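Phosphatidylserine synthase (Haemophilus influenzae, PDB 3HSI) belongs to the phospholipase D superfamily of enzymes, with two PLD-type regions in one chain. Local coordinates at residues I276-F281 and I303-K308; E44-A49 and D71-V76; I29-S34 and Q402-Q407; Q14-L19 and N260-D265. All blocks are in the same frame, centred on the assembly; numbering follows the deposited sequence.

How the contacts relate
From the N terminus, helix 8-18 comes first, and contact 4 ties it to helix 258-268, closing a loop of 240 residues. Farther on, strand 29-31 is held in contact 3 by the start of helix 405-415; contacts 3 and 4 therefore cross along the chain, and both fasten N-terminal elements onto the later half. Contact 2 pairs helices 35-48 and 64-79 and lies within the spans of contacts 3 and 4. Contact 1, between neighbouring parallel strands 273-277 and 300-306, opens after contact 4 closes but lies within contact 3's span. Contacts 1 and 2 sit on opposite sides of the chain's centre, their centres about 34 Å apart.

Contact 1: residues I276-F281 and I303-K308; sequences ICTPYF and IIVGDK
Two backbone hydrogen bonds join Ile276-Phe281 to Ile303-Lys308. Ile304 N gives its hydrogen to Ile276 O at 3.0 Å, and the carbonyl of the same residue, Ile304 O, receives Thr278 N in a longer bond of 3.3 Å. Weaker CA-H...O contacts run beside them, from Ile303 CA to Ile276 O and from Val305 CA to Thr278 O.

Use of both polar groups of Ile304 toward the same neighbour, two residues apart, is the pattern of parallel strands, and these are the two strands of a beta-alpha-beta crossover, 273-277 and 300-306, connected through helix 285-296 within the PLD-like domain. Strands 367-370 and 351-356 continue the sheet beyond them.

The apolar contacts divide between the two faces. On one, Cys277 SG lies 4.0 Å from Ile304 CB; on the other, Ile276 CD1 approaches Ile303 CG1 at 4.4 Å. Past the last bridge Thr278 and Val305 run side by side, and Thr278 CG2 presses on Val305 CG1 at 3.4 Å, a tight pair. With the Thr278 hydroxyl anti to the backbone N (chi1 -179°), the methyl CG2 is left to face Val305, while OG1 bonds to Asn381 O. Phe281 then returns over the strand, its ring edge near Ile303 CD1 and its CB 4.4 Å from Val305 CG1.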
loop_
_atom_site.group_PDB
_atom_site.type_symbol
_atom_site.label_atom_id
_atom_site.label_comp_id
_atom_site.label_asym_id
_atom_site.label_seq_id
_atom_site.Cartn_x
_atom_site.Cartn_y
_atom_site.Cartn_z
ATOM N N ILE C 276 20.374 -3.451 -17.868
ATOM C CA ILE C 276 19.509 -3.756 -16.737
ATOM C C ILE C 276 19.178 -5.233 -16.770
ATOM O O ILE C 276 18.895 -5.794 -17.839
ATOM C CB ILE C 276 18.171 -2.997 -16.876
ATOM C CG1 ILE C 276 18.384 -1.482 -16.896
ATOM C CG2 ILE C 276 17.192 -3.409 -15.765
ATOM C CD1 ILE C 276 17.103 -0.704 -17.393
ATOM N N CYS C 277 19.269 -5.876 -15.612
ATOM C CA CYS C 277 18.717 -7.217 -15.407
ATOM C C CYS C 277 17.566 -7.082 -14.445
ATOM O O CYS C 277 17.686 -6.407 -13.422
ATOM C CB CYS C 277 19.762 -8.139 -14.802
ATOM S SG CYS C 277 20.815 -8.889 -16.055
ATOM N N THR C 278 16.450 -7.714 -14.766
ATOM C CA THR C 278 15.330 -7.762 -13.851
ATOM C C THR C 278 14.665 -9.118 -14.098
ATOM O O THR C 278 14.631 -9.590 -15.263
ATOM C CB THR C 278 14.336 -6.540 -14.099
ATOM O OG1 THR C 278 13.256 -6.596 -13.168
ATOM C CG2 THR C 278 13.738 -6.566 -15.467
ATOM N N PRO C 279 14.133 -9.758 -13.029
ATOM C CA PRO C 279 13.420 -11.035 -13.203
ATOM C C PRO C 279 12.170 -10.921 -14.076
ATOM O O PRO C 279 12.029 -11.674 -15.054
ATOM C CB PRO C 279 13.025 -11.415 -11.783
ATOM C CG PRO C 279 13.870 -10.528 -10.900
ATOM C CD PRO C 279 14.099 -9.294 -11.633
ATOM N N TYR C 280 11.300 -9.974 -13.738
ATOM C CA TYR C 280 10.028 -9.728 -14.457
ATOM C C TYR C 280 10.125 -8.363 -15.098
ATOM O O TYR C 280 10.649 -7.447 -14.490
ATOM C CB TYR C 280 8.811 -9.724 -13.483
ATOM C CG TYR C 280 9.003 -10.650 -12.292
ATOM C CD1 TYR C 280 8.902 -12.032 -12.445
ATOM C CD2 TYR C 280 9.365 -10.152 -11.037
ATOM C CE1 TYR C 280 9.124 -12.910 -11.378
ATOM C CE2 TYR C 280 9.592 -11.017 -9.949
ATOM C CZ TYR C 280 9.459 -12.405 -10.132
ATOM O OH TYR C 280 9.673 -13.291 -9.084
ATOM N N PHE C 281 9.586 -8.210 -16.298
ATOM C CA PHE C 281 9.434 -6.896 -16.869
ATOM C C PHE C 281 8.309 -6.121 -16.184
ATOM O O PHE C 281 7.156 -6.176 -16.615
ATOM C CB PHE C 281 9.161 -6.979 -18.366
ATOM C CG PHE C 281 9.218 -5.668 -19.035
ATOM C CD1 PHE C 281 10.455 -5.097 -19.355
ATOM C CD2 PHE C 281 8.053 -4.973 -19.318
ATOM C CE1 PHE C 281 10.531 -3.886 -19.982
ATOM C CE2 PHE C 281 8.112 -3.737 -19.940
ATOM C CZ PHE C 281 9.351 -3.193 -20.271
ATOM N N ILE C 303 18.079 -4.665 -22.019
ATOM C CA ILE C 303 17.272 -5.194 -20.930
ATOM C C ILE C 303 17.240 -6.696 -21.051
ATOM O O ILE C 303 16.985 -7.235 -22.140
ATOM C CB ILE C 303 15.836 -4.613 -20.964
ATOM C CG1 ILE C 303 15.901 -3.073 -20.913
ATOM C CG2 ILE C 303 15.006 -5.217 -19.804
ATOM C CD1 ILE C 303 14.539 -2.331 -21.161
ATOM N N ILE C 304 17.556 -7.374 -19.955
ATOM C CA ILE C 304 17.594 -8.819 -19.961
ATOM C C ILE C 304 16.571 -9.315 -18.952
ATOM O O ILE C 304 16.674 -9.016 -17.781
ATOM C CB ILE C 304 19.021 -9.361 -19.576
ATOM C CG1 ILE C 304 20.104 -8.554 -20.306
ATOM C CG2 ILE C 304 19.116 -10.868 -19.865
ATOM C CD1 ILE C 304 21.638 -9.057 -20.106
ATOM N N VAL C 305 15.584 -10.069 -19.419
ATOM C CA VAL C 305 14.564 -10.672 -18.558
ATOM C C VAL C 305 14.419 -12.127 -18.926
ATOM O O VAL C 305 14.928 -12.565 -19.958
ATOM C CB VAL C 305 13.172 -9.981 -18.738
ATOM C CG1 VAL C 305 13.212 -8.609 -18.138
ATOM C CG2 VAL C 305 12.800 -9.900 -20.217
ATOM N N GLY C 306 13.732 -12.879 -18.078
ATOM C CA GLY C 306 13.380 -14.235 -18.385
ATOM C C GLY C 306 12.240 -14.297 -19.384
ATOM O O GLY C 306 11.320 -13.450 -19.376
ATOM N N ASP C 307 12.339 -15.285 -20.271
ATOM C CA ASP C 307 11.179 -15.824 -20.984
ATOM C C ASP C 307 10.107 -16.223 -19.974
ATOM O O ASP C 307 10.441 -16.678 -18.885
ATOM C CB ASP C 307 11.607 -17.083 -21.757
ATOM C CG ASP C 307 10.646 -17.453 -22.886
ATOM O OD1 ASP C 307 11.066 -17.378 -24.070
ATOM O OD2 ASP C 307 9.497 -17.857 -22.610
ATOM N N LYS C 308 8.836 -16.049 -20.353
ATOM C CA LYS C 308 7.658 -16.634 -19.681
ATOM C C LYS C 308 7.949 -17.930 -18.925
ATOM O O LYS C 308 7.580 -18.100 -17.774
ATOM C CB LYS C 308 6.636 -17.054 -20.753
ATOM C CG LYS C 308 5.703 -16.022 -21.211
ATOM C CD LYS C 308 4.394 -16.657 -21.751
ATOM C CE LYS C 308 4.522 -17.629 -22.933
ATOM N NZ LYS C 308 5.002 -17.052 -24.237
#

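Contact 2: residues E44-A49 and D71-V76; sequences ELIRNA and DEIYRV
Arg47 and Glu72 meet through chains of different shape: from CG to NE the arginine is extended, whereas the glutamate folds at chi2 (-66°), and this bend brings its carboxylate to the side of the guanidinium. The grip is side-on and two-pronged. Arg47 NE donates to Glu72 OE1 at 2.9 Å, with the acceptor in the guanidinium plane, and Arg47 NH2 donates to Glu72 OE2 at 2.8 Å through a more bent bond. The two planes are turned 64° apart, so the pair is not coplanar: NE reaches OE1 from above the carboxylate plane, while NH2 meets OE2 on its syn side.

Beneath the salt bridge lies an apolar layer between helices 35-48 and 64-79, whose segments here run nearly parallel, 9.0 Å between axes. Ile46 is its centre. Its CG2 rests on the backbone of Glu72, 3.6 Å from Glu72 O, and also meets Val76 CG2 at 3.7 Å. Its other branch crosses the side chain of Ile73 at about a right angle, Ile46 CD1 to Ile73 CD1 being 3.9 Å. Val76 CG1 in turn lies against the Arg47 backbone, 3.7 Å from Arg47 CA. Phe148 of strand 146-148 touches Ile46, so helix 35-48 packs against that strand.

The Arg75 side chain passes at a slant, its NH1 3.9 Å from Arg47 CG. With a second positive group this near, the buried Glu72 carboxylate probably stays ionised, its charge offset by Arg47 and, more distantly, by Arg75, both of them exposed residues.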
loop_
_atom_site.group_PDB
_atom_site.type_symbol
_atom_site.label_atom_id
_atom_site.label_comp_id
_atom_site.label_asym_id
_atom_site.label_seq_id
_atom_site.Cartn_x
_atom_site.Cartn_y
_atom_site.Cartn_z
ATOM N N GLU C 44 32.235 -23.415 1.786
ATOM C CA GLU C 44 33.645 -23.153 2.072
ATOM C C GLU C 44 33.823 -21.998 3.090
ATOM O O GLU C 44 34.699 -22.034 4.001
ATOM C CB GLU C 44 34.314 -22.782 0.753
ATOM C CG GLU C 44 35.796 -22.859 0.769
ATOM C CD GLU C 44 36.404 -22.675 -0.617
ATOM O OE1 GLU C 44 35.648 -22.646 -1.616
ATOM O OE2 GLU C 44 37.649 -22.562 -0.706
ATOM N N LEU C 45 32.992 -20.980 2.927
ATOM C CA LEU C 45 33.023 -19.818 3.803
ATOM C C LEU C 45 32.530 -20.149 5.223
ATOM O O LEU C 45 33.120 -19.663 6.216
ATOM C CB LEU C 45 32.216 -18.651 3.198
ATOM C CG LEU C 45 32.959 -17.966 2.044
ATOM C CD1 LEU C 45 32.081 -16.880 1.461
ATOM C CD2 LEU C 45 34.360 -17.429 2.486
ATOM N N ILE C 46 31.495 -20.994 5.324
ATOM C CA ILE C 46 30.978 -21.421 6.627
ATOM C C ILE C 46 32.046 -22.241 7.358
ATOM O O ILE C 46 32.327 -21.973 8.535
ATOM C CB ILE C 46 29.656 -22.217 6.512
ATOM C CG1 ILE C 46 28.488 -21.291 6.115
ATOM C CG2 ILE C 46 29.313 -22.933 7.834
ATOM C CD1 ILE C 46 27.249 -22.050 5.633
ATOM N N ARG C 47 32.662 -23.196 6.651
ATOM C CA ARG C 47 33.678 -24.085 7.252
ATOM C C ARG C 47 34.888 -23.355 7.758
ATOM O O ARG C 47 35.558 -23.827 8.671
ATOM C CB ARG C 47 34.143 -25.159 6.278
ATOM C CG ARG C 47 33.086 -26.190 5.975
ATOM C CD ARG C 47 33.448 -27.138 4.849
ATOM N NE ARG C 47 32.436 -28.182 4.776
ATOM C CZ ARG C 47 32.389 -29.148 3.859
ATOM N NH1 ARG C 47 33.292 -29.215 2.896
ATOM N NH2 ARG C 47 31.419 -30.050 3.903
ATOM N N ASN C 48 35.204 -22.221 7.155
ATOM C CA ASN C 48 36.401 -21.504 7.555
ATOM C C ASN C 48 36.186 -20.375 8.538
ATOM O O ASN C 48 37.159 -19.839 9.061
ATOM C CB ASN C 48 37.177 -21.055 6.326
ATOM C CG ASN C 48 37.755 -22.227 5.606
ATOM O OD1 ASN C 48 38.689 -22.873 6.109
ATOM N ND2 ASN C 48 37.163 -22.583 4.474
ATOM N N ALA C 49 34.926 -20.043 8.804
ATOM C CA ALA C 49 34.575 -18.945 9.692
ATOM C C ALA C 49 35.072 -19.182 11.110
ATOM O O ALA C 49 34.943 -20.284 11.647
ATOM C CB ALA C 49 33.072 -18.731 9.695
ATOM N N ASP C 71 23.231 -27.677 8.460
ATOM C CA ASP C 71 24.178 -28.677 8.982
ATOM C C ASP C 71 25.617 -28.185 9.055
ATOM O O ASP C 71 26.314 -28.484 10.029
ATOM C CB ASP C 71 24.154 -29.941 8.143
ATOM C CG ASP C 71 22.944 -30.778 8.409
ATOM O OD1 ASP C 71 22.329 -30.607 9.488
ATOM O OD2 ASP C 71 22.589 -31.594 7.539
ATOM N N GLU C 72 26.063 -27.474 8.012
ATOM C CA GLU C 72 27.386 -26.848 8.013
ATOM C C GLU C 72 27.543 -25.837 9.147
ATOM O O GLU C 72 28.590 -25.813 9.805
ATOM C CB GLU C 72 27.739 -26.199 6.670
ATOM C CG GLU C 72 27.879 -27.173 5.492
ATOM C CD GLU C 72 29.046 -28.122 5.606
ATOM O OE1 GLU C 72 30.009 -27.875 6.373
ATOM O OE2 GLU C 72 28.987 -29.160 4.918
ATOM N N ILE C 73 26.498 -25.034 9.382
ATOM C CA ILE C 73 26.491 -24.029 10.452
ATOM C C ILE C 73 26.672 -24.685 11.813
ATOM O O ILE C 73 27.515 -24.269 12.596
ATOM C CB ILE C 73 25.148 -23.234 10.508
ATOM C CG1 ILE C 73 24.918 -22.460 9.212
ATOM C CG2 ILE C 73 25.111 -22.279 11.752
ATOM C CD1 ILE C 73 25.734 -21.214 9.078
ATOM N N TYR C 74 25.857 -25.707 12.090
ATOM C CA TYR C 74 25.840 -26.357 13.394
ATOM C C TYR C 74 27.178 -27.033 13.626
ATOM O O TYR C 74 27.678 -27.054 14.735
ATOM C CB TYR C 74 24.690 -27.369 13.494
ATOM C CG TYR C 74 23.400 -26.749 13.982
ATOM C CD1 TYR C 74 23.136 -26.643 15.354
ATOM C CD2 TYR C 74 22.446 -26.293 13.092
ATOM C CE1 TYR C 74 21.963 -26.071 15.825
ATOM C CE2 TYR C 74 21.264 -25.706 13.553
ATOM C CZ TYR C 74 21.031 -25.609 14.923
ATOM O OH TYR C 74 19.883 -25.041 15.387
ATOM N N ARG C 75 27.765 -27.566 12.560
ATOM C CA ARG C 75 29.059 -28.199 12.681
ATOM C C ARG C 75 30.131 -27.185 13.117
ATOM O O ARG C 75 30.888 -27.472 14.048
ATOM C CB ARG C 75 29.417 -28.928 11.384
ATOM C CG ARG C 75 30.801 -29.546 11.340
ATOM C CD ARG C 75 31.044 -30.098 9.928
ATOM N NE ARG C 75 32.449 -30.356 9.566
ATOM C CZ ARG C 75 33.367 -29.423 9.293
ATOM N NH1 ARG C 75 33.085 -28.117 9.392
ATOM N NH2 ARG C 75 34.597 -29.802 8.948
ATOM N N VAL C 76 30.184 -26.002 12.487
ATOM C CA VAL C 76 31.221 -25.031 12.849
ATOM C C VAL C 76 30.958 -24.446 14.221
ATOM O O VAL C 76 31.901 -24.179 14.980
ATOM C CB VAL C 76 31.462 -23.892 11.812
ATOM C CG1 VAL C 76 32.149 -24.451 10.626
ATOM C CG2 VAL C 76 30.171 -23.149 11.442
#

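Contact 3: residues I29-S34 and Q402-Q407; sequences IEFLGS and QQLLAQ
Strand 29-31 faces the beginning of helix 405-415 at a distance, with Phe31 and Gln407 the nearer backbone pair (CA-CA 7.2 Å), so side chains do the joining; a type I turn from Gln402 to Leu405 leads into that helix.

Leu404, within the turn, serves two partners with its two methyls. Leu404 CD1 sits at the edge of the Phe31 ring, near its plane and 3.8 Å from Phe31 CE1, while Leu404 CD2 lies 4.0 Å from Ile29 CD1. Phe31 also meets Gln407, whose CB is 3.9 Å from Phe31 CD1; ring and amide planes stand 76° apart.

Beyond CG the Gln407 chain is extended (chi2 158°), which carries its amide past the ring to the strand's backbone. There Gln407 NE2 donates to Ile29 O at 3.1 Å, a weak, bent bond, and to a water 3.0 Å away that also accepts from Phe31 N. On its other side the strand pairs with strand 171-179, through Lys177 and Tyr175.

One amide nitrogen thus serves a carbonyl directly and an N-H through water, giving polar partners to the strand edge that faces the helix, beside the apolar contacts of Leu404.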
loop_
_atom_site.group_PDB
_atom_site.type_symbol
_atom_site.label_atom_id
_atom_site.label_comp_id
_atom_site.label_asym_id
_atom_site.label_seq_id
_atom_site.Cartn_x
_atom_site.Cartn_y
_atom_site.Cartn_z
ATOM N N ILE C 29 37.537 -8.681 -5.214
ATOM C CA ILE C 29 36.187 -9.011 -5.716
ATOM C C ILE C 29 36.231 -10.152 -6.714
ATOM O O ILE C 29 37.073 -10.157 -7.606
ATOM C CB ILE C 29 35.487 -7.807 -6.447
ATOM C CG1 ILE C 29 35.742 -6.521 -5.715
ATOM C CG2 ILE C 29 33.967 -8.012 -6.532
ATOM C CD1 ILE C 29 36.293 -5.432 -6.603
ATOM N N GLU C 30 35.301 -11.095 -6.569
ATOM C CA GLU C 30 35.047 -12.154 -7.565
ATOM C C GLU C 30 33.557 -12.199 -7.895
ATOM O O GLU C 30 32.721 -12.207 -6.991
ATOM C CB GLU C 30 35.457 -13.532 -7.045
ATOM C CG GLU C 30 36.927 -13.644 -6.686
ATOM C CD GLU C 30 37.300 -15.020 -6.143
ATOM O OE1 GLU C 30 36.535 -15.992 -6.372
ATOM O OE2 GLU C 30 38.370 -15.128 -5.495
ATOM N N PHE C 31 33.236 -12.234 -9.181
ATOM C CA PHE C 31 31.878 -12.532 -9.659
ATOM C C PHE C 31 31.862 -14.052 -9.902
ATOM O O PHE C 31 32.601 -14.529 -10.746
ATOM C CB PHE C 31 31.598 -11.814 -10.988
ATOM C CG PHE C 31 31.571 -10.315 -10.890
ATOM C CD1 PHE C 31 32.715 -9.566 -11.133
ATOM C CD2 PHE C 31 30.386 -9.641 -10.558
ATOM C CE1 PHE C 31 32.701 -8.177 -11.041
ATOM C CE2 PHE C 31 30.357 -8.247 -10.449
ATOM C CZ PHE C 31 31.524 -7.516 -10.693
ATOM N N LEU C 32 31.063 -14.792 -9.137
ATOM C CA LEU C 32 30.892 -16.251 -9.300
ATOM C C LEU C 32 30.069 -16.538 -10.551
ATOM O O LEU C 32 29.305 -15.685 -10.993
ATOM C CB LEU C 32 30.193 -16.863 -8.067
ATOM C CG LEU C 32 30.709 -16.517 -6.665
ATOM C CD1 LEU C 32 29.974 -17.369 -5.617
ATOM C CD2 LEU C 32 32.229 -16.686 -6.532
ATOM N N GLY C 33 30.214 -17.732 -11.112
ATOM C CA GLY C 33 29.638 -18.022 -12.431
ATOM C C GLY C 33 28.237 -18.627 -12.440
ATOM O O GLY C 33 27.503 -18.469 -13.412
ATOM N N SER C 34 27.860 -19.317 -11.367
ATOM C CA SER C 34 26.696 -20.188 -11.415
ATOM C C SER C 34 26.212 -20.448 -10.011
ATOM O O SER C 34 26.939 -20.191 -9.052
ATOM C CB SER C 34 27.115 -21.519 -12.009
ATOM O OG SER C 34 27.986 -22.147 -11.082
ATOM N N GLN C 402 38.146 1.834 -14.933
ATOM C CA GLN C 402 37.801 0.556 -15.553
ATOM C C GLN C 402 38.656 -0.601 -15.051
ATOM O O GLN C 402 38.964 -1.510 -15.793
ATOM C CB GLN C 402 37.828 0.637 -17.089
ATOM C CG GLN C 402 36.629 1.404 -17.684
ATOM C CD GLN C 402 36.605 2.876 -17.261
ATOM O OE1 GLN C 402 35.716 3.322 -16.517
ATOM N NE2 GLN C 402 37.598 3.620 -17.704
ATOM N N GLN C 403 39.033 -0.570 -13.780
ATOM C CA GLN C 403 39.762 -1.685 -13.201
ATOM C C GLN C 403 38.976 -3.001 -13.212
ATOM O O GLN C 403 39.576 -4.064 -13.242
ATOM C CB GLN C 403 40.171 -1.352 -11.781
ATOM C CG GLN C 403 41.154 -0.210 -11.702
ATOM C CD GLN C 403 41.282 0.256 -10.278
ATOM O OE1 GLN C 403 40.663 1.236 -9.900
ATOM N NE2 GLN C 403 42.031 -0.487 -9.461
ATOM N N LEU C 404 37.645 -2.924 -13.201
ATOM C CA LEU C 404 36.806 -4.131 -13.202
ATOM C C LEU C 404 36.255 -4.533 -14.570
ATOM O O LEU C 404 35.507 -5.513 -14.668
ATOM C CB LEU C 404 35.607 -3.957 -12.269
ATOM C CG LEU C 404 35.608 -4.483 -10.842
ATOM C CD1 LEU C 404 34.144 -4.698 -10.388
ATOM C CD2 LEU C 404 36.475 -5.767 -10.630
ATOM N N LEU C 405 36.582 -3.786 -15.621
ATOM C CA LEU C 405 35.881 -3.960 -16.898
ATOM C C LEU C 405 35.932 -5.406 -17.391
ATOM O O LEU C 405 34.942 -5.905 -17.921
ATOM C CB LEU C 405 36.438 -3.027 -17.970
ATOM C CG LEU C 405 35.679 -2.985 -19.313
ATOM C CD1 LEU C 405 34.215 -2.655 -19.122
ATOM C CD2 LEU C 405 36.316 -1.969 -20.276
ATOM N N ALA C 406 37.081 -6.073 -17.233
ATOM C CA ALA C 406 37.220 -7.433 -17.761
ATOM C C ALA C 406 36.339 -8.419 -16.991
ATOM O O ALA C 406 35.673 -9.251 -17.584
ATOM C CB ALA C 406 38.717 -7.905 -17.741
ATOM N N GLN C 407 36.375 -8.361 -15.668
ATOM C CA GLN C 407 35.480 -9.181 -14.874
ATOM C C GLN C 407 33.994 -8.855 -15.121
ATOM O O GLN C 407 33.189 -9.764 -15.191
ATOM C CB GLN C 407 35.813 -9.044 -13.396
ATOM C CG GLN C 407 37.146 -9.656 -13.017
ATOM C CD GLN C 407 37.687 -9.067 -11.752
ATOM O OE1 GLN C 407 38.527 -8.171 -11.798
ATOM N NE2 GLN C 407 37.199 -9.542 -10.605
HETATM O O HOH W 1 35.578 -12.069 -11.043
#

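Contact 4: residues Q14-L19 and N260-D265; sequences QNLNNL and NQVIED
Helix 8-18, the N-terminal helix of the chain, lies across helix 258-268 of the later half of the protein, and the contact joins its last turn to that helix. Asn15 and Asp265 touch through their polar ends: Asn15 ND2 donates to Asp265 OD2 at 2.8 Å, in a nearly straight bond (N-H...O 163°). The oxygen lies in the plane of the asparagine amide, whereas the nitrogen comes to OD2 on the syn side and tilted out of the carboxylate plane, the two groups being turned 42° against each other. Asn15 CB also comes within 3.3 Å of the same oxygen, so OD2 is met by both the amide and the base of this side chain.

The two segments cross at -122° with their axes 10.0 Å apart, a spacing bridged by leucines of the N-terminal helix and its end. In Leu16, CG stands anti to the carbonyl carbon, which swings the end of the side chain nearer to helix 258-268, and the two methyls part there: CD1 reaches the backbone of Asp265, 3.7 Å from Asp265 O, while CD2 is 4.2 Å from Val262 CG1. Leu19, just past the helix, lays CD1 against the other valine methyl, Val262 CG2, at 3.9 Å.

Strands 374-378 and 391-398, of the sheet that also holds strand 273-277, lie beside this group. Tyr374 touches Leu16, and Leu396 touches both Leu19 and Val262. Farther round helix 258-268, Glu264 forms a salt bridge with Arg216 of the second subunit and a hydrogen bond with Trp387.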
loop_
_atom_site.group_PDB
_atom_site.type_symbol
_atom_site.label_atom_id
_atom_site.label_comp_id
_atom_site.label_asym_id
_atom_site.label_seq_id
_atom_site.Cartn_x
_atom_site.Cartn_y
_atom_site.Cartn_z
ATOM N N GLN C 14 25.192 15.626 -9.141
ATOM C CA GLN C 14 25.521 16.104 -7.801
ATOM C C GLN C 14 25.323 15.036 -6.733
ATOM O O GLN C 14 26.198 14.853 -5.879
ATOM C CB GLN C 14 24.680 17.337 -7.428
ATOM C CG GLN C 14 24.966 18.578 -8.276
ATOM C CD GLN C 14 23.858 19.607 -8.187
ATOM O OE1 GLN C 14 23.143 19.718 -7.183
ATOM N NE2 GLN C 14 23.692 20.355 -9.256
ATOM N N ASN C 15 24.169 14.366 -6.753
ATOM C CA ASN C 15 23.901 13.330 -5.751
ATOM C C ASN C 15 24.908 12.181 -5.847
ATOM O O ASN C 15 25.419 11.717 -4.828
ATOM C CB ASN C 15 22.463 12.810 -5.828
ATOM C CG ASN C 15 21.422 13.932 -5.717
ATOM O OD1 ASN C 15 21.713 15.047 -5.236
ATOM N ND2 ASN C 15 20.216 13.656 -6.191
ATOM N N LEU C 16 25.203 11.736 -7.064
ATOM C CA LEU C 16 26.182 10.665 -7.247
ATOM C C LEU C 16 27.554 11.108 -6.770
ATOM O O LEU C 16 28.192 10.390 -6.026
ATOM C CB LEU C 16 26.197 10.098 -8.697
ATOM C CG LEU C 16 24.877 9.411 -9.128
ATOM C CD1 LEU C 16 24.848 8.966 -10.607
ATOM C CD2 LEU C 16 24.500 8.238 -8.212
ATOM N N ASN C 17 27.981 12.304 -7.153
ATOM C CA ASN C 17 29.291 12.831 -6.747
ATOM C C ASN C 17 29.446 12.910 -5.215
ATOM O O ASN C 17 30.565 12.784 -4.676
ATOM C CB ASN C 17 29.553 14.207 -7.383
ATOM C CG ASN C 17 29.782 14.138 -8.901
ATOM O OD1 ASN C 17 30.247 13.130 -9.448
ATOM N ND2 ASN C 17 29.464 15.233 -9.584
ATOM N N ASN C 18 28.317 13.116 -4.528
ATOM C CA ASN C 18 28.312 13.288 -3.082
ATOM C C ASN C 18 28.339 11.958 -2.311
ATOM O O ASN C 18 28.544 11.960 -1.112
ATOM C CB ASN C 18 27.121 14.167 -2.642
ATOM C CG ASN C 18 27.452 15.665 -2.642
ATOM O OD1 ASN C 18 28.615 16.061 -2.487
ATOM N ND2 ASN C 18 26.422 16.506 -2.796
ATOM N N LEU C 19 28.151 10.821 -2.986
ATOM C CA LEU C 19 28.263 9.515 -2.302
ATOM C C LEU C 19 29.643 9.253 -1.698
ATOM O O LEU C 19 30.653 9.592 -2.304
ATOM C CB LEU C 19 27.893 8.351 -3.244
ATOM C CG LEU C 19 26.412 8.381 -3.658
ATOM C CD1 LEU C 19 26.105 7.255 -4.611
ATOM C CD2 LEU C 19 25.490 8.297 -2.420
ATOM N N ASN C 260 16.697 3.920 -3.852
ATOM C CA ASN C 260 15.918 4.326 -5.004
ATOM C C ASN C 260 16.318 5.644 -5.635
ATOM O O ASN C 260 16.309 5.753 -6.848
ATOM C CB ASN C 260 14.431 4.247 -4.689
ATOM C CG ASN C 260 14.028 2.820 -4.374
ATOM O OD1 ASN C 260 14.750 1.883 -4.712
ATOM N ND2 ASN C 260 12.920 2.646 -3.727
ATOM N N GLN C 261 16.685 6.621 -4.817
ATOM C CA GLN C 261 17.234 7.878 -5.331
ATOM C C GLN C 261 18.499 7.613 -6.149
ATOM O O GLN C 261 18.650 8.164 -7.230
ATOM C CB GLN C 261 17.523 8.870 -4.185
ATOM C CG GLN C 261 16.349 9.769 -3.839
ATOM C CD GLN C 261 16.382 10.294 -2.383
ATOM O OE1 GLN C 261 17.443 10.351 -1.744
ATOM N NE2 GLN C 261 15.206 10.657 -1.856
ATOM N N VAL C 262 19.394 6.756 -5.645
ATOM C CA VAL C 262 20.584 6.376 -6.405
ATOM C C VAL C 262 20.278 5.675 -7.737
ATOM O O VAL C 262 20.815 6.029 -8.781
ATOM C CB VAL C 262 21.589 5.554 -5.537
ATOM C CG1 VAL C 262 22.633 4.874 -6.416
ATOM C CG2 VAL C 262 22.270 6.481 -4.515
ATOM N N ILE C 263 19.394 4.695 -7.728
ATOM C CA ILE C 263 18.982 4.074 -8.991
ATOM C C ILE C 263 18.404 5.092 -10.014
ATOM O O ILE C 263 18.823 5.136 -11.200
ATOM C CB ILE C 263 18.015 2.883 -8.711
ATOM C CG1 ILE C 263 18.750 1.847 -7.831
ATOM C CG2 ILE C 263 17.468 2.291 -10.026
ATOM C CD1 ILE C 263 17.835 0.815 -7.071
ATOM N N GLU C 264 17.471 5.928 -9.557
ATOM C CA GLU C 264 16.887 6.945 -10.428
ATOM C C GLU C 264 17.989 7.831 -10.993
ATOM O O GLU C 264 17.995 8.136 -12.177
ATOM C CB GLU C 264 15.830 7.791 -9.685
ATOM C CG GLU C 264 14.652 6.935 -9.171
ATOM C CD GLU C 264 13.604 7.718 -8.383
ATOM O OE1 GLU C 264 13.625 8.959 -8.454
ATOM O OE2 GLU C 264 12.748 7.093 -7.696
ATOM N N ASP C 265 18.935 8.216 -10.150
ATOM C CA ASP C 265 20.026 9.067 -10.594
ATOM C C ASP C 265 21.030 8.350 -11.516
ATOM O O ASP C 265 21.616 8.976 -12.397
ATOM C CB ASP C 265 20.738 9.717 -9.388
ATOM C CG ASP C 265 19.847 10.758 -8.670
ATOM O OD1 ASP C 265 18.821 11.206 -9.267
ATOM O OD2 ASP C 265 20.159 11.139 -7.518
#